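Acetylxylan esterase / glucomannan deacetylase (PDB 2WAA) removes acetyl groups from acetylated xylan and glucomannan, contributing to the breakdown of plant cell wall polysaccharides. Local coordinates at residues T26-D31 and H221-P226; L43-A48 and K115-T120; V86-F91 and H97-I102. All blocks are in the same frame, centred on the assembly; numbering follows the deposited sequence. Where two conformers were deposited one is given.

In the fold
From the N terminus, the chain passes 26-31, 43-48 and 86-91, then reverses into 97-102, continues to 115-120 and much later reaches 221-226. Contact 3 closes the smallest loop, between two strands that follow each other in the chain; contact 2 encloses it, and contact 1 encloses both. Contacts 2 and 3 lie in the N-terminal domain and each joins its two antiparallel sheets. Their centres are about 8 Å apart, and strands 42-48 and 94-103 pair side by side between them, with V47 also packing on F89. Contact 1 instead ties this domain to the SGNH-type esterase domain, about 20 Å from contact 2, centre to centre.

Contact 1. Residues T26-D31 and H221-P226; sequences THINDD and HHRYQP. With GOL (glycerol), chain J.
The boundary between the N-terminal β-domain and the SGNH-type esterase domain is bridged where R223, at the end of a short 3-10 segment, reaches the backbone carbonyl of T26, in the stretch that carries strand 27-28. The backbones stay well apart, with 10.0 Å between T26 CA and R223 CA, so the long arginine side chain spans the gap. Its bend at chi3 (68°) turns the guanidinium end-on to the threonine carbonyl, and both terminal nitrogens converge on one oxygen. R223 NH1 lies 3.0 Å from T26 O, nearly in line with the C=O bond, whereas R223 NH2, also 3.0 Å from T26 O, approaches tilted from the carbonyl plane. Both N-H...O angles are bent, 137° for NH2 and 136° for NH1, as expected when two donors share one acceptor.

A glycerol, probably from the crystallisation liquor, occupies the adjoining corner. Its O1 donates to T26 OG1 at 2.9 Å and accepts a weak bond from R223 NH2 at 3.3 Å, near the guanidinium plane. I28 lines the same corner, its CD1 3.4 Å from glycerol C3. Behind R223, Y224 secures the 3-10 turn to the esterase core, its hydroxyl bonded to I135 O, while H27 pairs through its backbone with T35.

The forked grip fixes the rotation of the guanidinium and sets a positive charge, in all likelihood, against a neutral carbonyl. It would polarise that peptide group, so between these two segments the link is a charged donor on a neutral acceptor, not an ion pair, made by an exposed arginine.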
loop_
_atom_site.group_PDB
_atom_site.type_symbol
_atom_site.label_atom_id
_atom_site.label_comp_id
_atom_site.label_asym_id
_atom_site.label_seq_id
_atom_site.Cartn_x
_atom_site.Cartn_y
_atom_site.Cartn_z
ATOM N N THR A 26 2.797 -9.365 -4.454
ATOM C CA THR A 26 1.988 -10.175 -5.367
ATOM C C THR A 26 2.230 -11.675 -5.098
ATOM O O THR A 26 3.321 -12.075 -4.660
ATOM C CB THR A 26 2.336 -9.874 -6.851
ATOM O OG1 THR A 26 3.729 -10.187 -7.096
ATOM C CG2 THR A 26 2.048 -8.392 -7.178
ATOM N N HIS A 27 1.218 -12.496 -5.378
ATOM C CA HIS A 27 1.354 -13.948 -5.309
ATOM C C HIS A 27 1.451 -14.471 -6.756
ATOM O O HIS A 27 0.643 -14.091 -7.599
ATOM C CB HIS A 27 0.142 -14.558 -4.647
ATOM C CG HIS A 27 0.276 -16.039 -4.484
ATOM N ND1 HIS A 27 1.117 -16.597 -3.551
ATOM C CD2 HIS A 27 -0.246 -17.070 -5.196
ATOM C CE1 HIS A 27 1.072 -17.919 -3.658
ATOM N NE2 HIS A 27 0.252 -18.230 -4.646
ATOM N N ILE A 28 2.472 -15.281 -7.042
ATOM C CA ILE A 28 2.675 -15.781 -8.394
ATOM C C ILE A 28 1.960 -17.128 -8.483
ATOM O O ILE A 28 2.309 -18.087 -7.732
ATOM C CB ILE A 28 4.148 -16.001 -8.679
ATOM C CG1 ILE A 28 4.918 -14.682 -8.500
ATOM C CG2 ILE A 28 4.342 -16.545 -10.140
ATOM C CD1 ILE A 28 6.443 -14.872 -8.656
ATOM N N ASN A 29 0.906 -17.184 -9.304
ATOM C CA ASN A 29 0.154 -18.437 -9.449
ATOM C C ASN A 29 0.809 -19.426 -10.398
ATOM O O ASN A 29 1.705 -19.074 -11.143
ATOM C CB ASN A 29 -1.276 -18.184 -9.907
ATOM C CG ASN A 29 -2.020 -17.287 -8.959
ATOM O OD1 ASN A 29 -2.166 -17.605 -7.778
ATOM N ND2 ASN A 29 -2.494 -16.167 -9.461
ATOM N N ASP A 30 0.325 -20.669 -10.399
ATOM C CA ASP A 30 0.973 -21.689 -11.241
ATOM C C ASP A 30 0.825 -21.388 -12.735
ATOM O O ASP A 30 1.661 -21.835 -13.553
ATOM C CB ASP A 30 0.372 -23.071 -10.985
ATOM C CG ASP A 30 0.732 -23.641 -9.617
ATOM O OD1 ASP A 30 1.671 -23.149 -8.941
ATOM O OD2 ASP A 30 0.052 -24.614 -9.221
ATOM N N ASP A 31 -0.212 -20.660 -13.108
ATOM C CA ASP A 31 -0.409 -20.293 -14.544
ATOM C C ASP A 31 0.308 -18.993 -14.906
ATOM O O ASP A 31 0.069 -18.423 -15.967
ATOM C CB ASP A 31 -1.867 -20.168 -14.848
ATOM C CG ASP A 31 -2.509 -18.997 -14.108
ATOM O OD1 ASP A 31 -1.831 -18.373 -13.240
ATOM O OD2 ASP A 31 -3.671 -18.713 -14.392
ATOM N N HIS A 221 10.244 -12.363 2.827
ATOM C CA HIS A 221 10.807 -11.005 2.970
ATOM C C HIS A 221 12.006 -10.726 2.101
ATOM O O HIS A 221 12.374 -9.576 1.874
ATOM C CB HIS A 221 11.128 -10.755 4.438
ATOM C CG HIS A 221 9.915 -10.699 5.275
ATOM N ND1 HIS A 221 9.004 -9.675 5.159
ATOM C CD2 HIS A 221 9.424 -11.544 6.209
ATOM C CE1 HIS A 221 8.008 -9.888 5.999
ATOM N NE2 HIS A 221 8.233 -11.017 6.633
ATOM N N HIS A 222 12.629 -11.782 1.595
ATOM C CA HIS A 222 13.760 -11.614 0.708
ATOM C C HIS A 222 13.279 -10.919 -0.561
ATOM O O HIS A 222 14.060 -10.363 -1.320
ATOM C CB HIS A 222 14.340 -13.000 0.369
ATOM C CG HIS A 222 15.578 -12.941 -0.479
ATOM N ND1 HIS A 222 15.539 -12.913 -1.862
ATOM C CD2 HIS A 222 16.893 -12.893 -0.140
ATOM C CE1 HIS A 222 16.774 -12.840 -2.337
ATOM N NE2 HIS A 222 17.615 -12.831 -1.315
ATOM N N ARG A 223 11.972 -10.956 -0.802
ATOM C CA ARG A 223 11.428 -10.364 -2.028
ATOM C C ARG A 223 11.304 -8.840 -1.934
ATOM O O ARG A 223 11.056 -8.186 -2.950
ATOM C CB ARG A 223 10.027 -10.939 -2.352
ATOM C CG ARG A 223 9.995 -12.480 -2.616
ATOM C CD ARG A 223 8.512 -12.995 -2.764
ATOM N NE ARG A 223 7.902 -12.481 -3.994
ATOM C CZ ARG A 223 6.611 -12.588 -4.294
ATOM N NH1 ARG A 223 5.785 -13.240 -3.480
ATOM N NH2 ARG A 223 6.170 -12.094 -5.449
ATOM N N TYR A 224 11.373 -8.277 -0.724
ATOM C CA TYR A 224 11.405 -6.798 -0.601
ATOM C C TYR A 224 12.103 -6.427 0.702
ATOM O O TYR A 224 11.554 -6.652 1.782
ATOM C CB TYR A 224 9.970 -6.248 -0.596
ATOM C CG TYR A 224 9.875 -4.740 -0.696
ATOM C CD1 TYR A 224 10.090 -4.083 -1.902
ATOM C CD2 TYR A 224 9.587 -3.968 0.424
ATOM C CE1 TYR A 224 10.017 -2.686 -2.012
ATOM C CE2 TYR A 224 9.494 -2.541 0.323
ATOM C CZ TYR A 224 9.708 -1.932 -0.896
ATOM O OH TYR A 224 9.588 -0.566 -1.035
ATOM N N GLN A 225 13.335 -5.937 0.604
ATOM C CA GLN A 225 14.097 -5.573 1.813
ATOM C C GLN A 225 14.155 -4.045 1.842
ATOM O O GLN A 225 14.908 -3.421 1.074
ATOM C CB GLN A 225 15.505 -6.201 1.800
ATOM C CG GLN A 225 15.477 -7.678 2.265
ATOM C CD GLN A 225 15.106 -7.829 3.745
ATOM O OE1 GLN A 225 14.706 -6.865 4.398
ATOM N NE2 GLN A 225 15.241 -9.050 4.276
ATOM N N PRO A 226 13.313 -3.428 2.686
ATOM C CA PRO A 226 13.223 -1.972 2.702
ATOM C C PRO A 226 14.372 -1.318 3.456
ATOM O O PRO A 226 14.934 -1.930 4.394
ATOM C CB PRO A 226 11.907 -1.713 3.438
ATOM C CG PRO A 226 11.854 -2.912 4.476
ATOM C CD PRO A 226 12.375 -4.069 3.642
HETATM C C1 GOL J . 5.716 -10.578 -9.851
HETATM O O1 GOL J . 6.137 -10.968 -8.585
HETATM C C2 GOL J . 6.570 -11.198 -10.955
HETATM O O2 GOL J . 7.288 -10.096 -11.450
HETATM C C3 GOL J . 7.613 -12.127 -10.335
HETATM O O3 GOL J . 8.467 -12.655 -11.327
#

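Contact 2. Residues L43-A48 and K115-T120; sequences LSTIVA and KQLTLT
The side chains of V47 and L119 overlap flank to flank, pointing opposite ways, each inward from its own sheet of the β-sandwich. L119 CD1 lies 3.7 Å from V47 CB and 3.8 Å from V47 CG2. The other branch passes alongside the strand, with L119 CD2 3.5 Å from A48 O, so the fork of the leucine spans V47 and the A48 carbonyl. With CG anti to the backbone N (chi1 174°), the leucine extends across the gap to get there. A48 O is also hydrogen-bonded to T122 OG1, so its polar need is met beside the methyl.

Two residues earlier on both strands, T45 and L117 meet tip to tip through methyls, T45 CG2 to L117 CD1 at 4.1 Å; L117 has a second conformer, which makes this touch less certain. The strands run roughly parallel, 26° apart, and their axes come within 9.5 Å, a spacing of facing sheets.

F124 of strand 123-124 packs against T45, V47, L117 and L119, after the chain turns a corner at T120 and passes to the other sheet. L52 and A54 of strand 51-58 border the two leucines, while strand 94-103 pairs along the edge of 42-48.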
loop_
_atom_site.group_PDB
_atom_site.type_symbol
_atom_site.label_atom_id
_atom_site.label_comp_id
_atom_site.label_asym_id
_atom_site.label_seq_id
_atom_site.Cartn_x
_atom_site.Cartn_y
_atom_site.Cartn_z
ATOM N N LEU A 43 1.869 -2.285 -11.332
ATOM C CA LEU A 43 2.443 -3.132 -12.382
ATOM C C LEU A 43 2.617 -2.239 -13.594
ATOM O O LEU A 43 1.706 -1.481 -13.949
ATOM C CB LEU A 43 1.520 -4.291 -12.730
ATOM C CG LEU A 43 0.869 -5.052 -11.578
ATOM C CD1 LEU A 43 0.087 -6.300 -12.073
ATOM C CD2 LEU A 43 1.899 -5.448 -10.645
ATOM N N SER A 44 3.794 -2.311 -14.214
ATOM C CA SER A 44 4.078 -1.336 -15.270
ATOM C C SER A 44 4.862 -1.964 -16.399
ATOM O O SER A 44 5.623 -2.911 -16.202
ATOM C CB SER A 44 4.822 -0.087 -14.747
ATOM O OG SER A 44 6.025 -0.391 -13.987
ATOM N N THR A 45 4.734 -1.372 -17.579
ATOM C CA THR A 45 5.402 -1.939 -18.750
ATOM C C THR A 45 5.589 -0.762 -19.722
ATOM O O THR A 45 4.831 0.224 -19.705
ATOM C CB THR A 45 4.582 -3.085 -19.408
ATOM O OG1 THR A 45 5.242 -3.553 -20.587
ATOM C CG2 THR A 45 3.181 -2.597 -19.850
ATOM N N ILE A 46 6.596 -0.882 -20.575
ATOM C CA ILE A 46 6.789 0.125 -21.650
ATOM C C ILE A 46 6.750 -0.706 -22.937
ATOM O O ILE A 46 7.350 -1.784 -23.002
ATOM C CB ILE A 46 8.143 0.796 -21.542
ATOM C CG1 ILE A 46 8.228 1.660 -20.267
ATOM C CG2 ILE A 46 8.359 1.741 -22.699
ATOM C CD1 ILE A 46 9.628 1.827 -19.770
ATOM N N VAL A 47 5.992 -0.266 -23.921
ATOM C CA VAL A 47 5.784 -1.098 -25.118
ATOM C C VAL A 47 5.919 -0.291 -26.394
ATOM O O VAL A 47 5.794 0.926 -26.365
ATOM C CB VAL A 47 4.355 -1.724 -25.147
ATOM C CG1 VAL A 47 4.195 -2.741 -23.996
ATOM C CG2 VAL A 47 3.229 -0.642 -25.102
ATOM N N ALA A 48 6.128 -0.970 -27.512
ATOM C CA ALA A 48 6.087 -0.296 -28.840
ATOM C C ALA A 48 4.910 -0.937 -29.561
ATOM O O ALA A 48 4.960 -2.117 -29.885
ATOM C CB ALA A 48 7.410 -0.515 -29.601
ATOM N N LYS A 115 -3.850 -11.728 -15.415
ATOM C CA LYS A 115 -3.386 -13.025 -15.981
ATOM C C LYS A 115 -2.333 -12.874 -17.082
ATOM O O LYS A 115 -1.310 -13.571 -17.092
ATOM C CB LYS A 115 -4.571 -13.823 -16.548
ATOM C CG LYS A 115 -5.573 -14.138 -15.463
ATOM C CD LYS A 115 -6.628 -15.152 -15.947
ATOM C CE LYS A 115 -7.525 -15.599 -14.776
ATOM N NZ LYS A 115 -8.599 -16.541 -15.240
ATOM N N GLN A 116 -2.604 -11.969 -18.018
ATOM C CA GLN A 116 -1.688 -11.839 -19.185
ATOM C C GLN A 116 -2.011 -10.539 -19.900
ATOM O O GLN A 116 -3.068 -9.951 -19.652
ATOM C CB GLN A 116 -1.776 -13.086 -20.122
ATOM C CG GLN A 116 -3.147 -13.489 -20.439
ATOM C CD GLN A 116 -3.291 -14.847 -21.244
ATOM O OE1 GLN A 116 -4.381 -15.125 -21.717
ATOM N NE2 GLN A 116 -2.241 -15.654 -21.356
ATOM N N LEU A 117 -1.070 -10.047 -20.706
ATOM C CA LEU A 117 -1.236 -8.806 -21.477
ATOM C C LEU A 117 -1.016 -9.151 -22.938
ATOM O O LEU A 117 -0.077 -9.924 -23.247
ATOM C CB LEU A 117 -0.140 -7.802 -21.092
ATOM C CG LEU A 117 -0.024 -7.206 -19.693
ATOM C CD1 LEU A 117 1.159 -6.201 -19.626
ATOM C CD2 LEU A 117 -1.362 -6.525 -19.318
ATOM N N THR A 118 -1.818 -8.551 -23.820
ATOM C CA THR A 118 -1.644 -8.736 -25.260
ATOM C C THR A 118 -1.354 -7.357 -25.907
ATOM O O THR A 118 -2.173 -6.443 -25.825
ATOM C CB THR A 118 -2.876 -9.334 -25.914
ATOM O OG1 THR A 118 -3.084 -10.674 -25.435
ATOM C CG2 THR A 118 -2.680 -9.359 -27.485
ATOM N N LEU A 119 -0.187 -7.250 -26.547
ATOM C CA LEU A 119 0.237 -6.041 -27.244
ATOM C C LEU A 119 0.014 -6.267 -28.723
ATOM O O LEU A 119 0.475 -7.294 -29.277
ATOM C CB LEU A 119 1.748 -5.847 -27.044
ATOM C CG LEU A 119 2.383 -4.677 -27.856
ATOM C CD1 LEU A 119 1.849 -3.339 -27.359
ATOM C CD2 LEU A 119 3.968 -4.685 -27.756
ATOM N N THR A 120 -0.633 -5.305 -29.365
ATOM C CA THR A 120 -0.726 -5.302 -30.818
ATOM C C THR A 120 0.374 -4.339 -31.234
ATOM O O THR A 120 0.353 -3.147 -30.844
ATOM C CB THR A 120 -2.091 -4.826 -31.289
ATOM O OG1 THR A 120 -3.088 -5.733 -30.830
ATOM C CG2 THR A 120 -2.149 -4.787 -32.843
#

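Contact 3. Residues V86-F91 and H97-I102; sequences VELFHF and HRVEII
H97 ND1 is hydrogen-bonded to D70 OD2, which steadies the imidazole as it leans on F89 and F91 across the β-sandwich. The other oxygen of that carboxylate takes the amide of R98, so D70 holds both the ring and its strand. The facing strands 84-91 and 94-103 belong to different sheets and run nearly antiparallel, the axes of 86-91 and 97-102 approaching to 8.5 Å.

F91 and H97 form an offset stack, with centroids 4.5 Å apart and planes at 26°; F91 CE2 sits over one imidazole face, 3.3 Å from H97 CE1. F89 meets the same histidine at an intermediate tilt, planes at 50°. H97 CB lies over the phenyl face in a CH-π contact, 4.2 Å from the F89 centroid. V99 CG2 comes instead to the edge of that phenyl ring, 3.7 Å from F89 CD2.

A classic β bulge opposite L52 turns the consecutive side chains of L88 and F89 to the same inner side, and both can therefore fill the core. L88 crosses V99 and I101 at about right angles: its CD1 touches V99 CG1 at 3.9 Å, and L88 CD2 ends 4.0 Å from I101 CD1.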
loop_
_atom_site.group_PDB
_atom_site.type_symbol
_atom_site.label_atom_id
_atom_site.label_comp_id
_atom_site.label_asym_id
_atom_site.label_seq_id
_atom_site.Cartn_x
_atom_site.Cartn_y
_atom_site.Cartn_z
ATOM N N VAL A 86 -9.497 -6.065 -20.411
ATOM C CA VAL A 86 -9.444 -4.645 -20.087
ATOM C C VAL A 86 -8.544 -3.945 -21.086
ATOM O O VAL A 86 -7.371 -4.258 -21.192
ATOM C CB VAL A 86 -8.887 -4.420 -18.651
ATOM C CG1 VAL A 86 -8.801 -2.905 -18.294
ATOM C CG2 VAL A 86 -9.750 -5.170 -17.618
ATOM N N GLU A 87 -9.096 -3.001 -21.830
ATOM C CA GLU A 87 -8.270 -2.238 -22.770
ATOM C C GLU A 87 -7.484 -1.189 -21.997
ATOM O O GLU A 87 -8.082 -0.396 -21.254
ATOM C CB GLU A 87 -9.153 -1.515 -23.801
ATOM C CG GLU A 87 -8.277 -0.820 -24.881
ATOM C CD GLU A 87 -9.142 -0.207 -25.986
ATOM O OE1 GLU A 87 -9.408 -0.922 -26.968
ATOM O OE2 GLU A 87 -9.543 0.956 -25.851
ATOM N N LEU A 88 -6.160 -1.207 -22.128
ATOM C CA LEU A 88 -5.324 -0.261 -21.414
ATOM C C LEU A 88 -5.079 0.949 -22.294
ATOM O O LEU A 88 -5.217 2.081 -21.831
ATOM C CB LEU A 88 -3.990 -0.927 -20.998
ATOM C CG LEU A 88 -4.155 -2.141 -20.032
ATOM C CD1 LEU A 88 -2.811 -2.816 -19.789
ATOM C CD2 LEU A 88 -4.855 -1.769 -18.720
ATOM N N PHE A 89 -4.757 0.734 -23.563
ATOM C CA PHE A 89 -4.712 1.860 -24.509
ATOM C C PHE A 89 -4.971 1.359 -25.920
ATOM O O PHE A 89 -4.867 0.167 -26.190
ATOM C CB PHE A 89 -3.370 2.639 -24.417
ATOM C CG PHE A 89 -2.196 1.959 -25.091
ATOM C CD1 PHE A 89 -2.002 2.018 -26.472
ATOM C CD2 PHE A 89 -1.233 1.325 -24.321
ATOM C CE1 PHE A 89 -0.851 1.416 -27.083
ATOM C CE2 PHE A 89 -0.115 0.729 -24.891
ATOM C CZ PHE A 89 0.085 0.777 -26.284
ATOM N N HIS A 90 -5.333 2.276 -26.795
ATOM C CA HIS A 90 -5.515 1.974 -28.180
ATOM C C HIS A 90 -5.369 3.279 -28.972
ATOM O O HIS A 90 -6.068 4.264 -28.661
ATOM C CB HIS A 90 -6.941 1.448 -28.381
ATOM C CG HIS A 90 -7.204 1.038 -29.791
ATOM N ND1 HIS A 90 -8.473 0.913 -30.317
ATOM C CD2 HIS A 90 -6.344 0.756 -30.798
ATOM C CE1 HIS A 90 -8.384 0.535 -31.583
ATOM N NE2 HIS A 90 -7.104 0.434 -31.899
ATOM N N PHE A 91 -4.455 3.282 -29.936
ATOM C CA PHE A 91 -4.277 4.402 -30.869
ATOM C C PHE A 91 -4.334 3.825 -32.277
ATOM O O PHE A 91 -4.124 2.649 -32.479
ATOM C CB PHE A 91 -2.917 5.044 -30.646
ATOM C CG PHE A 91 -2.761 5.582 -29.271
ATOM C CD1 PHE A 91 -3.490 6.686 -28.871
ATOM C CD2 PHE A 91 -1.942 4.931 -28.345
ATOM C CE1 PHE A 91 -3.387 7.151 -27.562
ATOM C CE2 PHE A 91 -1.817 5.397 -27.044
ATOM C CZ PHE A 91 -2.539 6.523 -26.651
ATOM N N HIS A 97 4.851 3.590 -25.548
ATOM C CA HIS A 97 3.886 4.043 -24.514
ATOM C C HIS A 97 4.240 3.395 -23.188
ATOM O O HIS A 97 4.633 2.219 -23.138
ATOM C CB HIS A 97 2.435 3.675 -24.896
ATOM C CG HIS A 97 1.956 4.424 -26.105
ATOM N ND1 HIS A 97 1.681 5.783 -26.071
ATOM C CD2 HIS A 97 1.828 4.039 -27.397
ATOM C CE1 HIS A 97 1.369 6.186 -27.296
ATOM N NE2 HIS A 97 1.445 5.146 -28.115
ATOM N N ARG A 98 4.081 4.174 -22.126
ATOM C CA ARG A 98 4.330 3.686 -20.775
ATOM C C ARG A 98 2.960 3.385 -20.180
ATOM O O ARG A 98 2.031 4.181 -20.331
ATOM C CB ARG A 98 5.045 4.757 -19.934
ATOM C CG ARG A 98 5.083 4.424 -18.429
ATOM C CD ARG A 98 5.980 5.368 -17.595
ATOM N NE ARG A 98 6.222 4.813 -16.255
ATOM C CZ ARG A 98 5.283 4.657 -15.326
ATOM N NH1 ARG A 98 4.033 5.000 -15.586
ATOM N NH2 ARG A 98 5.581 4.146 -14.143
ATOM N N VAL A 99 2.834 2.245 -19.488
ATOM C CA VAL A 99 1.523 1.831 -18.961
ATOM C C VAL A 99 1.685 1.400 -17.514
ATOM O O VAL A 99 2.586 0.618 -17.208
ATOM C CB VAL A 99 1.012 0.626 -19.751
ATOM C CG1 VAL A 99 -0.319 0.155 -19.211
ATOM C CG2 VAL A 99 0.867 1.019 -21.231
ATOM N N GLU A 100 0.846 1.943 -16.625
ATOM C CA GLU A 100 0.903 1.574 -15.203
ATOM C C GLU A 100 -0.504 1.189 -14.733
ATOM O O GLU A 100 -1.493 1.882 -15.075
ATOM C CB GLU A 100 1.436 2.752 -14.318
ATOM C CG GLU A 100 1.769 2.253 -12.888
ATOM C CD GLU A 100 2.396 3.341 -11.985
ATOM O OE1 GLU A 100 2.302 4.543 -12.332
ATOM O OE2 GLU A 100 2.965 2.994 -10.925
ATOM N N ILE A 101 -0.599 0.076 -13.992
ATOM C CA ILE A 101 -1.846 -0.311 -13.349
ATOM C C ILE A 101 -1.582 -0.223 -11.848
ATOM O O ILE A 101 -0.593 -0.767 -11.363
ATOM C CB ILE A 101 -2.255 -1.739 -13.740
ATOM C CG1 ILE A 101 -2.475 -1.799 -15.272
ATOM C CG2 ILE A 101 -3.445 -2.234 -12.914
ATOM C CD1 ILE A 101 -2.551 -3.245 -15.837
ATOM N N ILE A 102 -2.450 0.483 -11.122
ATOM C CA ILE A 102 -2.256 0.645 -9.687
ATOM C C ILE A 102 -3.466 0.105 -8.968
ATOM O O ILE A 102 -4.602 0.517 -9.269
ATOM C CB ILE A 102 -1.997 2.141 -9.228
ATOM C CG1 ILE A 102 -0.770 2.752 -9.917
ATOM C CG2 ILE A 102 -1.678 2.187 -7.745
ATOM C CD1 ILE A 102 -1.177 3.611 -11.104
#